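Aminoglycoside N(3)-acetyltransferase (Enterobacter cloacae, PDB 6NP3) transfers an acetyl group from acetyl-CoA to the N3 amine of 2-deoxystreptamine antibiotics such as gentamicin, and so probably gives resistance to them. Local coordinates at residues M22-V27 against A148-H153; L57-W62 against A119-I124; S61-P66 against H91-P96. One frame throughout, in Å; residues are numbered along the deposited sequence. Where two conformers were deposited one is given.

Contact 1. Residues M22-V27 against A148-H153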
loop_
_atom_site.group_PDB
_atom_site.type_symbol
_atom_site.label_atom_id
_atom_site.label_comp_id
_atom_site.label_asym_id
_atom_site.label_seq_id
_atom_site.Cartn_x
_atom_site.Cartn_y
_atom_site.Cartn_z
ATOM N N MET A 22 -2.304 -11.429 -8.977
ATOM C CA MET A 22 -1.729 -10.121 -8.666
ATOM C C MET A 22 -2.204 -9.808 -7.245
ATOM O O MET A 22 -3.397 -9.545 -7.038
ATOM C CB MET A 22 -2.318 -9.111 -9.655
ATOM C CG MET A 22 -2.120 -7.631 -9.307
ATOM S SD MET A 22 -0.507 -6.952 -9.588
ATOM C CE MET A 22 0.272 -7.220 -8.001
ATOM N N VAL A 23 -1.294 -9.840 -6.266
ATOM C CA VAL A 23 -1.656 -9.762 -4.848
ATOM C C VAL A 23 -0.952 -8.590 -4.174
ATOM O O VAL A 23 0.264 -8.410 -4.328
ATOM C CB VAL A 23 -1.328 -11.080 -4.122
ATOM C CG1 VAL A 23 -1.538 -10.974 -2.624
ATOM C CG2 VAL A 23 -2.134 -12.201 -4.718
ATOM N N MET A 24 -1.718 -7.825 -3.382
ATOM C CA MET A 24 -1.185 -6.751 -2.547
ATOM C C MET A 24 -1.391 -7.162 -1.098
ATOM O O MET A 24 -2.543 -7.182 -0.618
ATOM C CB MET A 24 -1.906 -5.435 -2.829
ATOM C CG MET A 24 -1.390 -4.284 -2.002
ATOM S SD MET A 24 -1.977 -2.722 -2.636
ATOM C CE MET A 24 -0.975 -1.620 -1.679
ATOM N N PRO A 25 -0.334 -7.476 -0.368
ATOM C CA PRO A 25 -0.491 -7.918 1.017
ATOM C C PRO A 25 -0.431 -6.770 2.016
ATOM O O PRO A 25 0.284 -5.782 1.850
ATOM C CB PRO A 25 0.704 -8.866 1.211
ATOM C CG PRO A 25 1.780 -8.213 0.386
ATOM C CD PRO A 25 1.058 -7.632 -0.839
ATOM N N HIS A 26 -1.155 -6.983 3.107
ATOM C CA HIS A 26 -1.109 -6.141 4.298
ATOM C C HIS A 26 -0.971 -7.125 5.442
ATOM O O HIS A 26 -1.851 -7.959 5.637
ATOM C CB HIS A 26 -2.376 -5.288 4.488
ATOM C CG HIS A 26 -2.576 -4.275 3.411
ATOM N ND1 HIS A 26 -1.747 -3.190 3.265
ATOM C CD2 HIS A 26 -3.477 -4.213 2.406
ATOM C CE1 HIS A 26 -2.144 -2.485 2.218
ATOM N NE2 HIS A 26 -3.188 -3.081 1.685
ATOM N N VAL A 27 0.115 -7.043 6.199
ATOM C CA VAL A 27 0.478 -8.125 7.117
ATOM C C VAL A 27 0.736 -7.597 8.525
ATOM O O VAL A 27 1.493 -6.638 8.711
ATOM C CB VAL A 27 1.735 -8.867 6.619
ATOM C CG1 VAL A 27 2.107 -10.030 7.550
ATOM C CG2 VAL A 27 1.555 -9.327 5.191
ATOM N N ALA A 148 -3.747 2.469 -9.279
ATOM C CA ALA A 148 -4.642 2.462 -10.429
ATOM C C ALA A 148 -4.378 1.262 -11.331
ATOM O O ALA A 148 -5.316 0.621 -11.810
ATOM C CB ALA A 148 -4.517 3.766 -11.205
ATOM N N ARG A 149 -3.120 0.980 -11.626
ATOM C CA ARG A 149 -2.803 -0.139 -12.507
ATOM C C ARG A 149 -3.118 -1.483 -11.851
ATOM O O ARG A 149 -3.636 -2.390 -12.510
ATOM C CB ARG A 149 -1.357 -0.001 -12.982
ATOM C CG ARG A 149 -1.225 1.135 -13.982
ATOM C CD ARG A 149 0.188 1.288 -14.568
ATOM N NE ARG A 149 1.172 1.636 -13.554
ATOM C CZ ARG A 149 1.367 2.875 -13.088
ATOM N NH1 ARG A 149 0.676 3.918 -13.539
ATOM N NH2 ARG A 149 2.262 3.063 -12.143
ATOM N N PHE A 150 -2.846 -1.623 -10.549
ATOM C CA PHE A 150 -3.224 -2.822 -9.795
ATOM C C PHE A 150 -4.713 -3.104 -9.921
ATOM O O PHE A 150 -5.124 -4.250 -10.098
ATOM C CB PHE A 150 -2.811 -2.560 -8.337
ATOM C CG PHE A 150 -3.336 -3.523 -7.314
ATOM C CD1 PHE A 150 -2.788 -4.768 -7.177
ATOM C CD2 PHE A 150 -4.317 -3.139 -6.433
ATOM C CE1 PHE A 150 -3.240 -5.627 -6.236
ATOM C CE2 PHE A 150 -4.760 -4.030 -5.468
ATOM C CZ PHE A 150 -4.209 -5.257 -5.383
ATOM N N LEU A 151 -5.534 -2.052 -9.824
ATOM C CA LEU A 151 -6.972 -2.203 -9.904
ATOM C C LEU A 151 -7.406 -2.589 -11.301
ATOM O O LEU A 151 -8.465 -3.197 -11.457
ATOM C CB LEU A 151 -7.678 -0.903 -9.545
ATOM C CG LEU A 151 -7.554 -0.500 -8.082
ATOM C CD1 LEU A 151 -8.023 0.925 -7.845
ATOM C CD2 LEU A 151 -8.246 -1.469 -7.151
ATOM N N ALA A 152 -6.610 -2.286 -12.319
ATOM C CA ALA A 152 -6.880 -2.718 -13.684
ATOM C C ALA A 152 -6.306 -4.100 -13.996
ATOM O O ALA A 152 -6.521 -4.613 -15.105
ATOM C CB ALA A 152 -6.331 -1.669 -14.670
ATOM N N HIS A 153 -5.589 -4.709 -13.056
ATOM C CA HIS A 153 -4.810 -5.918 -13.279
ATOM C C HIS A 153 -5.313 -7.047 -12.397
ATOM O O HIS A 153 -4.545 -7.892 -11.946
ATOM C CB HIS A 153 -3.343 -5.631 -12.994
ATOM C CG HIS A 153 -2.378 -6.598 -13.600
ATOM N ND1 HIS A 153 -2.533 -7.172 -14.846
ATOM C CD2 HIS A 153 -1.202 -7.051 -13.118
ATOM C CE1 HIS A 153 -1.478 -7.931 -15.107
ATOM N NE2 HIS A 153 -0.655 -7.869 -14.076
#
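Met22 and Phe150 both set CG anti to their backbone N (chi1 166° and 168°), which brings the Met22 chain and the Phe150 ring side by side. Met22 CG lies 3.6 Å from Phe150 CD1. The Met22 chain then bends at its next two torsions and carries the sulfur past two rings. Met22 SD comes 3.6 Å from His153 CD2, at the edge of the imidazole. Met22 SD also sits at the edge of the Phe150 ring, 5.3 Å from the centroid. The backbone carbonyl of His153 adds to this packing, with its O 3.4 Å from Met22 CB.

The extended Met24 chain crosses the same phenyl at about a right angle. Met24 CB touches Phe150 CZ at 3.4 Å, and Met24 SD lies over one face of that ring, 4.4 Å from the centroid. Both sulfurs make Met-aromatic contacts with Phe150.

His153 NE2 is hydrogen-bonded to Asp127, which binds magnesium in another structure of this protein, and a bound magnesium ion is about 5 Å from the histidine side chain. The contact joins helix 146-151 and the loop after it to strand 22-27, and Phe150 also packs on strands 55-59 and 156-160 and on helix 251-265.

Contact 2. Residues L57-W62 against A119-I124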
loop_
_atom_site.group_PDB
_atom_site.type_symbol
_atom_site.label_atom_id
_atom_site.label_comp_id
_atom_site.label_asym_id
_atom_site.label_seq_id
_atom_site.Cartn_x
_atom_site.Cartn_y
_atom_site.Cartn_z
ATOM N N LEU A 57 2.486 -6.615 -5.185
ATOM C CA LEU A 57 2.635 -5.170 -5.061
ATOM C C LEU A 57 2.468 -4.815 -3.594
ATOM O O LEU A 57 1.521 -5.281 -2.958
ATOM C CB LEU A 57 1.544 -4.460 -5.865
ATOM C CG LEU A 57 1.550 -2.933 -5.821
ATOM C CD1 LEU A 57 2.770 -2.434 -6.514
ATOM C CD2 LEU A 57 0.313 -2.342 -6.449
ATOM N N ALA A 58 3.383 -4.025 -3.050
ATOM C CA ALA A 58 3.286 -3.639 -1.651
ATOM C C ALA A 58 3.478 -2.149 -1.509
ATOM O O ALA A 58 4.314 -1.566 -2.193
ATOM C CB ALA A 58 4.324 -4.378 -0.797
ATOM N N PHE A 59 2.715 -1.541 -0.609
ATOM C CA PHE A 59 2.909 -0.137 -0.251
ATOM C C PHE A 59 3.993 -0.053 0.823
ATOM O O PHE A 59 3.751 -0.346 1.997
ATOM C CB PHE A 59 1.585 0.451 0.214
ATOM C CG PHE A 59 1.707 1.817 0.824
ATOM C CD1 PHE A 59 2.540 2.769 0.289
ATOM C CD2 PHE A 59 0.958 2.150 1.927
ATOM C CE1 PHE A 59 2.632 4.029 0.882
ATOM C CE2 PHE A 59 1.061 3.386 2.505
ATOM C CZ PHE A 59 1.872 4.325 1.975
ATOM N N VAL A 60 5.199 0.340 0.418
ATOM C CA VAL A 60 6.336 0.272 1.331
ATOM C C VAL A 60 6.763 1.631 1.876
ATOM O O VAL A 60 7.367 1.701 2.952
ATOM C CB VAL A 60 7.542 -0.483 0.735
ATOM C CG1 VAL A 60 7.111 -1.861 0.220
ATOM C CG2 VAL A 60 8.213 0.284 -0.396
ATOM N N SER A 61 6.467 2.703 1.153
ATOM C CA SER A 61 6.852 4.069 1.556
ATOM C C SER A 61 8.360 4.116 1.836
ATOM O O SER A 61 9.152 3.442 1.167
ATOM C CB SER A 61 5.949 4.496 2.689
ATOM O OG SER A 61 6.157 5.845 3.076
ATOM N N TRP A 62 8.757 4.950 2.796
ATOM C CA TRP A 62 10.158 5.286 3.033
ATOM C C TRP A 62 10.292 5.642 4.506
ATOM O O TRP A 62 9.590 6.536 5.000
ATOM C CB TRP A 62 10.540 6.482 2.174
ATOM C CG TRP A 62 11.948 6.997 2.320
ATOM C CD1 TRP A 62 13.043 6.332 2.791
ATOM C CD2 TRP A 62 12.396 8.282 1.946
ATOM N NE1 TRP A 62 14.150 7.141 2.739
ATOM C CE2 TRP A 62 13.784 8.335 2.196
ATOM C CE3 TRP A 62 11.772 9.382 1.386
ATOM C CZ2 TRP A 62 14.537 9.467 1.968
ATOM C CZ3 TRP A 62 12.528 10.505 1.139
ATOM C CH2 TRP A 62 13.898 10.537 1.425
ATOM N N ALA A 119 4.771 7.718 -1.090
ATOM C CA ALA A 119 3.827 6.681 -1.487
ATOM C C ALA A 119 4.501 5.470 -2.129
ATOM O O ALA A 119 3.816 4.639 -2.731
ATOM C CB ALA A 119 2.801 7.277 -2.451
ATOM N N SER A 120 5.780 5.264 -1.891
ATOM C CA SER A 120 6.525 4.322 -2.697
ATOM C C SER A 120 5.956 2.915 -2.631
ATOM O O SER A 120 5.643 2.392 -1.565
ATOM C CB SER A 120 7.978 4.304 -2.249
ATOM O OG SER A 120 8.787 3.517 -3.115
ATOM N N MET A 121 5.908 2.283 -3.800
ATOM C CA MET A 121 5.372 0.942 -3.978
ATOM C C MET A 121 6.447 0.009 -4.524
ATOM O O MET A 121 7.201 0.381 -5.429
ATOM C CB MET A 121 4.225 0.984 -4.998
ATOM C CG MET A 121 3.078 1.902 -4.646
ATOM S SD MET A 121 1.960 1.166 -3.475
ATOM C CE MET A 121 1.002 2.598 -3.009
ATOM N N ALA A 122 6.460 -1.228 -4.025
ATOM C CA ALA A 122 7.418 -2.239 -4.440
ATOM C C ALA A 122 6.660 -3.340 -5.159
ATOM O O ALA A 122 5.574 -3.712 -4.728
ATOM C CB ALA A 122 8.124 -2.811 -3.219
ATOM N N ALA A 123 7.232 -3.856 -6.249
ATOM C CA ALA A 123 6.592 -4.929 -6.979
ATOM C C ALA A 123 7.585 -5.996 -7.384
ATOM O O ALA A 123 8.700 -5.699 -7.834
ATOM C CB ALA A 123 5.903 -4.432 -8.246
ATOM N N ILE A 124 7.121 -7.235 -7.299
ATOM C CA ILE A 124 7.878 -8.415 -7.703
ATOM C C ILE A 124 7.029 -9.168 -8.717
ATOM O O ILE A 124 5.855 -9.456 -8.452
ATOM C CB ILE A 124 8.167 -9.332 -6.501
ATOM C CG1 ILE A 124 9.067 -8.628 -5.489
ATOM C CG2 ILE A 124 8.834 -10.622 -6.958
ATOM C CD1 ILE A 124 9.085 -9.219 -4.139
#
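Backbone hydrogen bonds pair Leu57-Phe59 with Met121-Ala123 in antiparallel fashion. Ala58 and Ala122 are the hydrogen-bonded pair: Ala58 N gives to Ala122 O and Ala122 N to Ala58 O, both at 2.8 Å. Leu57 with Ala123 and Phe59 with Met121 are the flanking non-hydrogen-bonded pairs. Past the Phe59-Met121 pair the regular ladder stops. Ser120 O takes two N-H groups, from Val60 N and Ser61 N, each at 2.9 Å.

The pairing places strand 121-124 beside strand 55-59 in the mixed central sheet. The chain leaves that sheet at Val60 and Ser61, and Ser61 lines the gentamicin pocket.

Apolar contacts occur on both faces. On the side of Leu57, Phe59, Met121 and Ala123, Leu57 CD1 lies 4.0 Å from Met121 CB. On the side of Ala58 and Ala122, Val60 CG1 meets Ala122 CB at 3.7 Å.

Sulfur and ring contacts add a third kind. Met121 was modelled in two conformers, and these contacts hold for the one given. It keeps CG beside its backbone N (chi1 -58°) and bends at chi2. Met121 SD then stands obliquely to the Phe59 ring, 5.2 Å from its centroid, a Met-aromatic contact. Met121 CE reaches Phe59 CD1 at 3.6 Å, also obliquely. Ser120 O and Ala119 CA sit at the ring's edge. Phe98 stacks on the same phenyl, and Tyr141 meets it edge-to-face.

Contact 3. Residues S61-P66 against H91-P96. With LLL ((2R,3R,4R,5R)-2-((1S,2S,3R,4S,6R)-4,6-diamino-3-((2R,3R,6S)-3-amino-6-(aminomethyl)-tetrahydro-2H-pyran-2-yloxy)-2-hydr oxycyclohexyloxy)-5-methyl-4-(methylamino)-tetrahydro-2H-pyran-3,5-diol), chain B.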
loop_
_atom_site.group_PDB
_atom_site.type_symbol
_atom_site.label_atom_id
_atom_site.label_comp_id
_atom_site.label_asym_id
_atom_site.label_seq_id
_atom_site.Cartn_x
_atom_site.Cartn_y
_atom_site.Cartn_z
ATOM N N SER A 61 6.467 2.703 1.153
ATOM C CA SER A 61 6.852 4.069 1.556
ATOM C C SER A 61 8.360 4.116 1.836
ATOM O O SER A 61 9.152 3.442 1.167
ATOM C CB SER A 61 5.949 4.496 2.689
ATOM O OG SER A 61 6.157 5.845 3.076
ATOM N N TRP A 62 8.757 4.950 2.796
ATOM C CA TRP A 62 10.158 5.286 3.033
ATOM C C TRP A 62 10.292 5.642 4.506
ATOM O O TRP A 62 9.590 6.536 5.000
ATOM C CB TRP A 62 10.540 6.482 2.174
ATOM C CG TRP A 62 11.948 6.997 2.320
ATOM C CD1 TRP A 62 13.043 6.332 2.791
ATOM C CD2 TRP A 62 12.396 8.282 1.946
ATOM N NE1 TRP A 62 14.150 7.141 2.739
ATOM C CE2 TRP A 62 13.784 8.335 2.196
ATOM C CE3 TRP A 62 11.772 9.382 1.386
ATOM C CZ2 TRP A 62 14.537 9.467 1.968
ATOM C CZ3 TRP A 62 12.528 10.505 1.139
ATOM C CH2 TRP A 62 13.898 10.537 1.425
ATOM N N ARG A 63 11.217 4.959 5.188
ATOM C CA ARG A 63 11.519 5.226 6.596
ATOM C C ARG A 63 11.746 6.704 6.866
ATOM O O ARG A 63 11.284 7.237 7.882
ATOM C CB ARG A 63 12.770 4.440 6.983
ATOM C CG ARG A 63 13.160 4.544 8.447
ATOM C CD ARG A 63 14.550 3.968 8.659
ATOM N NE ARG A 63 15.584 4.920 8.269
ATOM C CZ ARG A 63 16.889 4.691 8.372
ATOM N NH1 ARG A 63 17.326 3.531 8.827
ATOM N NH2 ARG A 63 17.756 5.619 8.001
ATOM N N ASP A 64 12.425 7.384 5.953
ATOM C CA ASP A 64 12.868 8.757 6.173
ATOM C C ASP A 64 12.099 9.755 5.308
ATOM O O ASP A 64 12.584 10.847 5.018
ATOM C CB ASP A 64 14.382 8.870 5.976
ATOM C CG ASP A 64 15.158 7.939 6.894
ATOM O OD1 ASP A 64 14.781 7.836 8.068
ATOM O OD2 ASP A 64 16.121 7.304 6.429
ATOM N N SER A 65 10.863 9.452 4.976
ATOM C CA SER A 65 10.080 10.420 4.238
ATOM C C SER A 65 9.896 11.686 5.079
ATOM O O SER A 65 9.424 11.597 6.217
ATOM C CB SER A 65 8.716 9.819 3.947
ATOM O OG SER A 65 7.909 10.832 3.396
ATOM N N PRO A 66 10.220 12.872 4.552
ATOM C CA PRO A 66 10.047 14.123 5.298
ATOM C C PRO A 66 8.633 14.699 5.194
ATOM O O PRO A 66 8.445 15.909 4.997
ATOM C CB PRO A 66 11.082 15.042 4.655
ATOM C CG PRO A 66 11.101 14.623 3.227
ATOM C CD PRO A 66 10.870 13.120 3.254
ATOM N N HIS A 91 18.144 2.062 -2.299
ATOM C CA HIS A 91 18.715 1.988 -0.958
ATOM C C HIS A 91 17.800 2.455 0.161
ATOM O O HIS A 91 18.064 2.124 1.319
ATOM C CB HIS A 91 20.025 2.779 -0.911
ATOM C CG HIS A 91 21.049 2.259 -1.874
ATOM N ND1 HIS A 91 21.236 2.796 -3.130
ATOM C CD2 HIS A 91 21.881 1.195 -1.793
ATOM C CE1 HIS A 91 22.180 2.116 -3.758
ATOM N NE2 HIS A 91 22.584 1.140 -2.969
ATOM N N ALA A 92 16.722 3.152 -0.133
ATOM C CA ALA A 92 15.900 3.752 0.914
ATOM C C ALA A 92 15.096 2.680 1.637
ATOM O O ALA A 92 14.296 1.980 0.998
ATOM C CB ALA A 92 14.965 4.776 0.268
ATOM N N PRO A 93 15.214 2.533 2.947
ATOM C CA PRO A 93 14.416 1.512 3.631
ATOM C C PRO A 93 12.929 1.847 3.685
ATOM O O PRO A 93 12.511 3.008 3.626
ATOM C CB PRO A 93 15.022 1.448 5.038
ATOM C CG PRO A 93 15.888 2.654 5.164
ATOM C CD PRO A 93 16.259 3.124 3.810
ATOM N N ALA A 94 12.130 0.791 3.790
ATOM C CA ALA A 94 10.687 0.910 3.904
ATOM C C ALA A 94 10.306 1.587 5.220
ATOM O O ALA A 94 11.075 1.611 6.189
ATOM C CB ALA A 94 10.071 -0.490 3.832
ATOM N N TYR A 95 9.076 2.105 5.261
ATOM C CA TYR A 95 8.565 2.753 6.467
ATOM C C TYR A 95 8.117 1.694 7.472
ATOM O O TYR A 95 7.207 0.930 7.177
ATOM C CB TYR A 95 7.397 3.667 6.119
ATOM C CG TYR A 95 6.905 4.450 7.318
ATOM C CD1 TYR A 95 7.652 5.494 7.843
ATOM C CD2 TYR A 95 5.710 4.136 7.934
ATOM C CE1 TYR A 95 7.207 6.221 8.950
ATOM C CE2 TYR A 95 5.254 4.862 9.037
ATOM C CZ TYR A 95 6.018 5.886 9.536
ATOM O OH TYR A 95 5.590 6.616 10.629
ATOM N N PRO A 96 8.708 1.613 8.659
ATOM C CA PRO A 96 8.361 0.467 9.525
ATOM C C PRO A 96 6.888 0.379 9.913
ATOM O O PRO A 96 6.377 -0.729 10.122
ATOM C CB PRO A 96 9.286 0.641 10.729
ATOM C CG PRO A 96 10.468 1.402 10.191
ATOM C CD PRO A 96 9.863 2.364 9.170
HETATM C C11 LLL B . -2.591 5.553 9.226
HETATM O O11 LLL B . -2.698 5.186 7.826
HETATM C C21 LLL B . -2.702 4.264 10.038
HETATM N N21 LLL B . -1.761 3.308 9.464
HETATM C C31 LLL B . -4.049 3.665 9.870
HETATM C C41 LLL B . -5.082 4.661 10.373
HETATM C C51 LLL B . -4.908 5.957 9.589
HETATM O O51 LLL B . -3.598 6.437 9.707
HETATM C C61 LLL B . -5.837 7.025 10.125
HETATM N N61 LLL B . -5.623 8.247 9.350
HETATM C C12 LLL B . -0.679 6.784 4.487
HETATM N N12 LLL B . -0.231 7.584 3.356
HETATM C C22 LLL B . -2.126 6.325 4.308
HETATM C C32 LLL B . -2.476 5.442 5.489
HETATM N N32 LLL B . -3.852 4.960 5.339
HETATM C C42 LLL B . -2.376 6.164 6.833
HETATM C C52 LLL B . -0.976 6.762 6.980
HETATM O O52 LLL B . -0.962 7.579 8.128
HETATM C C62 LLL B . -0.570 7.598 5.783
HETATM O O62 LLL B . 0.786 7.971 5.944
HETATM C C13 LLL B . 1.109 9.358 5.826
HETATM C C23 LLL B . 2.531 9.424 5.275
HETATM O O23 LLL B . 2.571 8.683 4.072
HETATM C C33 LLL B . 3.523 8.769 6.254
HETATM N N33 LLL B . 4.907 8.942 5.760
HETATM C C43 LLL B . 3.354 9.428 7.638
HETATM O O43 LLL B . 3.843 10.750 7.522
HETATM C C53 LLL B . 1.880 9.426 8.058
HETATM O O53 LLL B . 1.045 10.031 7.098
HETATM C C83 LLL B . 4.150 8.654 8.696
HETATM C C93 LLL B . 5.608 7.642 5.688
#
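Ala92 puts its methyl against the pyrrole part of the Trp62 indole, with Ala92 CB 3.5 Å from Trp62 NE1. The type I turn from Trp62 to Ser65 passes over one indole face, with the Asp64 and Ser65 backbone against it.

Pro93 follows and makes two contacts. Its carbonyl O accepts a nearly straight bond from Arg63 N (2.8 Å, 171° at the hydrogen). The same oxygen also lies in the plane of the indole, at its CD1 edge. Pro93 CG packs over one face of the Arg63 guanidinium, 3.9 Å from NE of that arginine. Asp64 grips the guanidinium side-on in a salt bridge, NE to OD1 and NH2 to OD2, both tilted from its plane, which fixes its rotation.

Ala94 contributes mainly backbone, with its O 3.4 Å from Arg63 CB. Tyr95 comes next. Its CB rests on Ser61 CB, and the Arg63 O lies near the plane of its ring, at the edge. CG anti to the backbone N (chi1 -175°) puts the phenol beside gentamicin. The ligand's N-methyl C93 lies 3.6 Å above one face of the Tyr95 ring, toward the rim, and its C-methyl C83 is 3.2 Å from Tyr95 OH. Pro96 CD then packs on Arg63 CG. The two loops together build one wall of the aminoglycoside pocket, around the methylamino sugar.

Contacts 1 and 2 meet inside the central sheet, with centres 11 Å apart. Strands 22-27 and 55-59 are neighbours there, and Val23 O lies 3.0 Å from Leu57 N, a probable hydrogen bond. Contacts 2 and 3 share Ser61 and Trp62, and their centres are 10 Å apart. Val60 O lies 2.9 Å from Tyr95 N, again a probable bond, tying 57-62 to the 91-96 loop. Contacts 1 and 3 do not touch; their nearest atoms are about 8 Å apart. Gentamicin touches the shared Ser61 and Tyr95 of contact 3. The side chain of Met24 in contact 1 is about 10 Å from the ligand. His26 and Val27 of contact 1 bind CoA and acetyl-CoA in other structures.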